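Local structure of ATP phosphoribosyltransferase (1O63) at residues A[116-120]-A[121-125]; A[136-140]-A[141-145]. The protein probably catalyses the first step of histidine biosynthesis, together with HisZ, joining ATP to 5-phosphoribose 1-diphosphate to give phosphoribosyl-ATP and diphosphate. All blocks are in the same frame, centred on the assembly; numbering follows the deposited sequence.

Contact 1 of 2, residues A[116-120]-A[121-125]; sequences RYCES and KGWHC
Cys118 and Cys125 are joined through their SG atoms by a 2.1 Å disulfide, which ties the last turn of a helix to the strand that follows the turn. The dihedral about the S-S bond is -100°, close to the 90° magnitude such bridges prefer. Beside it, the edge of the Tyr117 ring points toward the face of the Trp123 six-membered ring in an offset edge-to-face pair, planes at 86°, with Tyr117 CE1 3.7 Å from Trp123 CZ3. Tyr117 gets there because its CG lies anti to the backbone N (chi1 -179°). The helix ends in a Schellman motif: Trp123 N bonds to Cys118 O (3.1 Å) and Gly122 N to Glu119 O (3.1 Å), while Gly122 accepts the positive phi easily. Lys121 N reaches Cys118 O too, from the opposite face of that carbonyl.

Ser120 and Lys121 form the looser, exposed side. Its one firm side-chain bond is Ser120 OG to Tyr117 O (2.7 Å), on a lone pair. From the solvent side Lys121 lays CG over one Trp123 face, offset toward the rim, and brings CE 3.4 Å from Tyr117 OH, a buried hydroxyl hydrogen-bonded to Asp165. Inward, the disulfide rests on Ile106 of strand 104-108, and both aromatic rings pack on Leu91 of strand 81-94.

Contact 2 of 2, residues A[136-140]-A[141-145]; sequences LAPIA and GLSDL
Ala137 and Pro138 meet Leu142 and Ser143 in a local contact at the end of a helix, where the short, weakly bonded helix 136-140 turns into the loop before strand 145-150. The backbone does most of the work. Ala137 O accepts from Leu142 N at 2.8 Å and, weakly, from Ser143 N, 3.3 Å from Ala137 O; Pro138 O accepts from Gly141 N at 2.9 Å. Pro138 suits so early a place in the helix, where the lack of an N-H costs little. Its CA points a hydrogen almost straight at Ser143 O, 3.2 Å away (165° at H).

Small side chains let the loop fold back closely: Ala137 CB lies 3.7 Å from Leu142 CD1 and 3.4 Å from Ser143 OG. With chi1 at 75°, Ser143 OG is placed between its backbone N and carbonyl carbon and bonds forward to Leu145 O at 2.8 Å, so this buried hydroxyl has its partner. Arg105 of the neighbouring strand 104-108 meets Gly141 O with its side-chain NH2 and Asp144 OD2 with its backbone N, and Leu142 also packs on His56 of the second subunit. With no CB, Gly141 can take its phi of 87° beside the carbonyl of Ala140; a glycine in the left-handed region, with the bonds from Gly141 N and Leu142 N back into the last turn, makes this the Schellman motif, here delivering the chain into a strand.

Overall arrangement
Both contacts close a helix with a glycine Schellman motif and then lead into a strand, and strand 104-108 lies beside each. They follow one another along the chain on the same side of its centre, their own centres about 19 Å apart, and do not touch. Contact 1 is the more exposed and relies on a covalent bridge and aromatic packing before strand 125-129, outermost in this chain's sheet, with no other subunit against it. Contact 2 is more buried, depends on small or apolar residues and backbone bonds, leads into the interior strand 145-150, and has the second subunit packed against its helix and loop.

Contact 1 of 2, residues A[116-120]-A[121-125]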
loop_
_atom_site.group_PDB
_atom_site.type_symbol
_atom_site.label_atom_id
_atom_site.label_comp_id
_atom_site.label_asym_id
_atom_site.label_seq_id
_atom_site.Cartn_x
_atom_site.Cartn_y
_atom_site.Cartn_z
ATOM N N ARG A 116 9.465 11.101 13.185
ATOM C CA ARG A 116 9.187 11.591 14.539
ATOM C C ARG A 116 10.062 10.881 15.567
ATOM O O ARG A 116 10.500 11.457 16.572
ATOM C CB ARG A 116 7.710 11.395 14.876
ATOM C CG ARG A 116 7.203 12.151 16.083
ATOM C CD ARG A 116 5.678 12.056 16.224
ATOM N NE ARG A 116 5.036 12.625 15.053
ATOM C CZ ARG A 116 4.294 11.989 14.156
ATOM N NH1 ARG A 116 4.029 10.696 14.302
ATOM N NH2 ARG A 116 3.812 12.682 13.129
ATOM N N TYR A 117 10.260 9.578 15.369
ATOM C CA TYR A 117 11.105 8.789 16.250
ATOM C C TYR A 117 12.530 9.305 16.206
ATOM O O TYR A 117 13.067 9.750 17.242
ATOM C CB TYR A 117 10.992 7.293 15.930
ATOM C CG TYR A 117 11.850 6.448 16.860
ATOM C CD1 TYR A 117 13.068 5.944 16.430
ATOM C CD2 TYR A 117 11.460 6.258 18.188
ATOM C CE1 TYR A 117 13.873 5.214 17.296
ATOM C CE2 TYR A 117 12.245 5.525 19.052
ATOM C CZ TYR A 117 13.445 5.001 18.590
ATOM O OH TYR A 117 14.243 4.259 19.446
ATOM N N CYS A 118 13.100 9.468 15.019
ATOM C CA CYS A 118 14.455 10.007 14.882
ATOM C C CYS A 118 14.623 11.359 15.594
ATOM O O CYS A 118 15.530 11.513 16.431
ATOM C CB CYS A 118 14.880 10.089 13.436
ATOM S SG CYS A 118 15.011 8.466 12.585
ATOM N N GLU A 119 13.687 12.274 15.440
ATOM C CA GLU A 119 13.736 13.581 16.098
ATOM C C GLU A 119 13.731 13.475 17.603
ATOM O O GLU A 119 14.488 14.165 18.300
ATOM C CB GLU A 119 12.535 14.459 15.695
ATOM C CG GLU A 119 12.701 14.964 14.263
ATOM C CD GLU A 119 11.364 15.306 13.647
ATOM O OE1 GLU A 119 10.379 15.391 14.405
ATOM O OE2 GLU A 119 11.317 15.464 12.418
ATOM N N SER A 120 12.958 12.538 18.121
ATOM C CA SER A 120 12.896 12.284 19.548
ATOM C C SER A 120 14.228 11.726 20.046
ATOM O O SER A 120 14.489 11.731 21.254
ATOM C CB SER A 120 11.747 11.340 19.889
ATOM O OG SER A 120 12.162 9.987 19.816
ATOM N N LYS A 121 15.087 11.275 19.139
ATOM C CA LYS A 121 16.388 10.745 19.482
ATOM C C LYS A 121 17.518 11.690 19.120
ATOM O O LYS A 121 18.677 11.398 19.417
ATOM C CB LYS A 121 16.611 9.422 18.698
ATOM C CG LYS A 121 16.835 8.236 19.609
ATOM C CD LYS A 121 15.577 7.835 20.348
ATOM C CE LYS A 121 15.854 6.671 21.297
ATOM N NZ LYS A 121 15.021 6.821 22.532
ATOM N N GLY A 122 17.233 12.705 18.312
ATOM C CA GLY A 122 18.290 13.596 17.814
ATOM C C GLY A 122 19.151 12.897 16.766
ATOM O O GLY A 122 20.274 13.319 16.484
ATOM N N TRP A 123 18.621 11.835 16.149
ATOM C CA TRP A 123 19.347 11.080 15.152
ATOM C C TRP A 123 19.234 11.732 13.770
ATOM O O TRP A 123 18.188 12.300 13.437
ATOM C CB TRP A 123 18.785 9.667 15.035
ATOM C CG TRP A 123 18.994 8.719 16.156
ATOM C CD1 TRP A 123 19.775 8.883 17.262
ATOM C CD2 TRP A 123 18.448 7.387 16.258
ATOM N NE1 TRP A 123 19.731 7.765 18.050
ATOM C CE2 TRP A 123 18.923 6.827 17.450
ATOM C CE3 TRP A 123 17.611 6.622 15.429
ATOM C CZ2 TRP A 123 18.582 5.547 17.872
ATOM C CZ3 TRP A 123 17.260 5.347 15.850
ATOM C CH2 TRP A 123 17.745 4.821 17.044
ATOM N N HIS A 124 20.278 11.577 12.972
ATOM C CA HIS A 124 20.200 11.940 11.547
ATOM C C HIS A 124 19.824 10.640 10.820
ATOM O O HIS A 124 20.538 9.641 10.989
ATOM C CB HIS A 124 21.518 12.490 11.036
ATOM C CG HIS A 124 21.800 13.908 11.465
ATOM N ND1 HIS A 124 22.321 14.216 12.698
ATOM C CD2 HIS A 124 21.633 15.084 10.813
ATOM C CE1 HIS A 124 22.464 15.529 12.797
ATOM N NE2 HIS A 124 22.060 16.076 11.664
ATOM N N CYS A 125 18.697 10.615 10.149
ATOM C CA CYS A 125 18.215 9.379 9.526
ATOM C C CYS A 125 18.014 9.506 8.035
ATOM O O CYS A 125 17.572 10.538 7.510
ATOM C CB CYS A 125 16.869 9.003 10.207
ATOM S SG CYS A 125 16.983 8.526 11.935
#

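Contact 2 of 2, residues A[136-140]-A[141-145]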
loop_
_atom_site.group_PDB
_atom_site.type_symbol
_atom_site.label_atom_id
_atom_site.label_comp_id
_atom_site.label_asym_id
_atom_site.label_seq_id
_atom_site.Cartn_x
_atom_site.Cartn_y
_atom_site.Cartn_z
ATOM N N LEU A 136 13.022 -7.614 4.986
ATOM C CA LEU A 136 14.062 -7.940 4.014
ATOM C C LEU A 136 15.119 -6.840 3.918
ATOM O O LEU A 136 16.271 -7.124 3.575
ATOM C CB LEU A 136 13.416 -8.140 2.640
ATOM C CG LEU A 136 14.311 -8.345 1.433
ATOM C CD1 LEU A 136 15.199 -9.566 1.638
ATOM C CD2 LEU A 136 13.485 -8.489 0.155
ATOM N N ALA A 137 14.813 -5.589 4.259
ATOM C CA ALA A 137 15.773 -4.499 4.081
ATOM C C ALA A 137 17.138 -4.670 4.692
ATOM O O ALA A 137 18.159 -4.484 3.995
ATOM C CB ALA A 137 15.134 -3.165 4.499
ATOM N N PRO A 138 17.287 -4.981 5.959
ATOM C CA PRO A 138 18.606 -5.138 6.588
ATOM C C PRO A 138 19.437 -6.236 5.956
ATOM O O PRO A 138 20.554 -6.002 5.473
ATOM C CB PRO A 138 18.278 -5.403 8.048
ATOM C CG PRO A 138 16.924 -4.779 8.246
ATOM C CD PRO A 138 16.191 -5.145 6.949
ATOM N N ILE A 139 18.881 -7.432 5.776
ATOM C CA ILE A 139 19.617 -8.527 5.121
ATOM C C ILE A 139 19.953 -8.266 3.688
ATOM O O ILE A 139 21.030 -8.705 3.184
ATOM C CB ILE A 139 18.848 -9.856 5.345
ATOM C CG1 ILE A 139 18.965 -10.254 6.830
ATOM C CG2 ILE A 139 19.416 -10.948 4.465
ATOM C CD1 ILE A 139 17.969 -11.313 7.259
ATOM N N ALA A 140 19.186 -7.459 2.933
ATOM C CA ALA A 140 19.578 -7.097 1.586
ATOM C C ALA A 140 20.621 -5.978 1.557
ATOM O O ALA A 140 21.111 -5.616 0.468
ATOM C CB ALA A 140 18.375 -6.639 0.739
ATOM N N GLY A 141 20.860 -5.317 2.686
ATOM C CA GLY A 141 21.810 -4.196 2.696
ATOM C C GLY A 141 21.130 -2.878 2.339
ATOM O O GLY A 141 21.784 -1.888 2.050
ATOM N N LEU A 142 19.801 -2.877 2.340
ATOM C CA LEU A 142 19.049 -1.657 1.963
ATOM C C LEU A 142 18.986 -0.711 3.157
ATOM O O LEU A 142 19.006 0.497 3.006
ATOM C CB LEU A 142 17.655 -2.074 1.544
ATOM C CG LEU A 142 16.719 -1.166 0.818
ATOM C CD1 LEU A 142 15.456 -0.873 1.605
ATOM C CD2 LEU A 142 17.372 0.101 0.290
ATOM N N SER A 143 18.938 -1.286 4.373
ATOM C CA SER A 143 18.897 -0.415 5.538
ATOM C C SER A 143 19.670 -1.031 6.698
ATOM O O SER A 143 19.981 -2.228 6.664
ATOM C CB SER A 143 17.440 -0.137 5.972
ATOM O OG SER A 143 16.855 -1.243 6.636
ATOM N N ASP A 144 19.939 -0.183 7.681
ATOM C CA ASP A 144 20.592 -0.644 8.897
ATOM C C ASP A 144 19.525 -1.180 9.843
ATOM O O ASP A 144 19.695 -2.143 10.583
ATOM C CB ASP A 144 21.349 0.538 9.518
ATOM C CG ASP A 144 22.500 1.017 8.634
ATOM O OD1 ASP A 144 23.462 0.250 8.494
ATOM O OD2 ASP A 144 22.463 2.156 8.120
ATOM N N LEU A 145 18.384 -0.473 9.866
ATOM C CA LEU A 145 17.328 -0.682 10.808
ATOM C C LEU A 145 15.954 -0.585 10.104
ATOM O O LEU A 145 15.860 -0.103 8.996
ATOM C CB LEU A 145 17.293 0.415 11.906
ATOM C CG LEU A 145 18.555 0.657 12.726
ATOM C CD1 LEU A 145 18.515 2.006 13.449
ATOM C CD2 LEU A 145 18.811 -0.451 13.729
#